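Local coordinates for protein aldo-keto reductase AKR2E4 (Bombyx mori, PDB 3WCZ) that reduces 3-dehydroecdysone with NADPH as cosubstrate and may thereby help regulate molting in the silkworm, at residues A[193-196]-A[197-201]. Numbering follows the deposited sequence.
Sequences VAHC and QSLGI
A chi1 of -178° carries the H195 ring away from its own backbone N, to the side of the carbonyl carbon, and with CG of L199 turned beside its N (chi1 -70°) the leucine, one helical turn on, lays a methyl over one face of the imidazole. This CH-pi contact puts L199 CD1 4.0 Å from the centroid of the H195 ring, displaced toward the rim on the NE2 side. I165 of helix 162-170 packs against both side chains, and H195 NE2 has weak hydrogen bonds with T166 OG1 and A162 O there. S198 has its hydroxyl between N and the carbonyl carbon (chi1 76°), which brings OG back to H195 O at 2.7 Å. That oxygen also takes the longer bond from L199 N, 3.3 Å, from the same face of its carbonyl plane.

Here helix 190-198 of the TIM barrel stops and turns into strand 202-206, completing a beta-alpha-beta unit, and it does so through a Schellman motif. G200, at positive phi, is the C' residue: I201 N closes on C196 O at 3.0 Å, and inside that loop G200 N bonds Q197 O at 3.0 Å. C196 O accepts L199 N as well, the two donors lying above opposite faces of its plane. The reversal also sets I201 CB 4.1 Å from C196 CB, an apolar contact at the buried side of the turn, where I201 meets V169 and P176.

On another side of the helix the extended Q197 side chain runs alongside V193, its amide carbon CD 3.7 Å from V193 CG1, while NE2 bonds the carbonyl of R252. An alanine in place of Q197 is likely to leave that carbonyl without its amide donor and uncover the flank of V193. Q197 N meets V193 O almost straight on, at 2.9 Å.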
loop_
_atom_site.group_PDB
_atom_site.type_symbol
_atom_site.label_atom_id
_atom_site.label_comp_id
_atom_site.label_asym_id
_atom_site.label_seq_id
_atom_site.Cartn_x
_atom_site.Cartn_y
_atom_site.Cartn_z
ATOM N N VAL A 193 5.728 -9.119 9.656
ATOM C CA VAL A 193 4.796 -8.191 10.291
ATOM C C VAL A 193 5.127 -8.017 11.773
ATOM O O VAL A 193 5.208 -6.896 12.287
ATOM C CB VAL A 193 3.344 -8.627 10.090
ATOM C CG1 VAL A 193 2.421 -7.858 10.989
ATOM C CG2 VAL A 193 2.951 -8.453 8.647
ATOM N N ALA A 194 5.334 -9.127 12.465
ATOM C CA ALA A 194 5.672 -9.065 13.886
ATOM C C ALA A 194 6.967 -8.281 14.108
ATOM O O ALA A 194 7.078 -7.480 15.036
ATOM C CB ALA A 194 5.777 -10.462 14.473
ATOM N N HIS A 195 7.967 -8.514 13.262
ATOM C CA HIS A 195 9.241 -7.808 13.378
ATOM C C HIS A 195 9.025 -6.307 13.241
ATOM O O HIS A 195 9.500 -5.506 14.053
ATOM C CB HIS A 195 10.158 -8.353 12.289
ATOM C CG HIS A 195 11.537 -7.780 12.285
ATOM N ND1 HIS A 195 12.442 -7.995 13.303
ATOM C CD2 HIS A 195 12.178 -7.045 11.357
ATOM C CE1 HIS A 195 13.581 -7.398 12.997
ATOM N NE2 HIS A 195 13.445 -6.818 11.820
ATOM N N CYS A 196 8.328 -5.900 12.193
ATOM C CA CYS A 196 8.100 -4.477 11.986
ATOM C C CYS A 196 7.338 -3.870 13.152
ATOM O O CYS A 196 7.712 -2.812 13.670
ATOM C CB CYS A 196 7.362 -4.234 10.672
ATOM S SG CYS A 196 8.368 -4.603 9.200
ATOM N N GLN A 197 6.267 -4.522 13.571
ATOM C CA GLN A 197 5.459 -3.980 14.653
ATOM C C GLN A 197 6.257 -3.870 15.936
ATOM O O GLN A 197 6.110 -2.874 16.674
ATOM C CB GLN A 197 4.202 -4.815 14.825
ATOM C CG GLN A 197 3.235 -4.629 13.647
ATOM C CD GLN A 197 1.996 -5.490 13.743
ATOM O OE1 GLN A 197 1.971 -6.501 14.452
ATOM N NE2 GLN A 197 0.958 -5.098 12.996
ATOM N N SER A 198 7.120 -4.842 16.194
ATOM C CA SER A 198 7.950 -4.782 17.399
ATOM C C SER A 198 8.862 -3.556 17.402
ATOM O O SER A 198 9.277 -3.090 18.486
ATOM C CB SER A 198 8.796 -6.037 17.577
ATOM O OG SER A 198 9.913 -6.066 16.689
ATOM N N LEU A 199 9.221 -3.056 16.221
ATOM C CA LEU A 199 10.098 -1.896 16.076
ATOM C C LEU A 199 9.320 -0.564 15.927
ATOM O O LEU A 199 9.914 0.464 15.630
ATOM C CB LEU A 199 10.985 -2.106 14.853
ATOM C CG LEU A 199 12.039 -3.197 15.025
ATOM C CD1 LEU A 199 12.644 -3.589 13.700
ATOM C CD2 LEU A 199 13.115 -2.713 15.957
ATOM N N GLY A 200 8.008 -0.605 16.101
ATOM C CA GLY A 200 7.168 0.566 15.926
ATOM C C GLY A 200 6.979 1.015 14.488
ATOM O O GLY A 200 6.675 2.184 14.236
ATOM N N ILE A 201 7.149 0.082 13.561
ATOM C CA ILE A 201 6.959 0.339 12.149
ATOM C C ILE A 201 5.635 -0.308 11.736
ATOM O O ILE A 201 5.490 -1.530 11.807
ATOM C CB ILE A 201 8.138 -0.245 11.351
ATOM C CG1 ILE A 201 9.466 0.389 11.774
ATOM C CG2 ILE A 201 7.906 -0.087 9.838
ATOM C CD1 ILE A 201 10.682 -0.318 11.200
#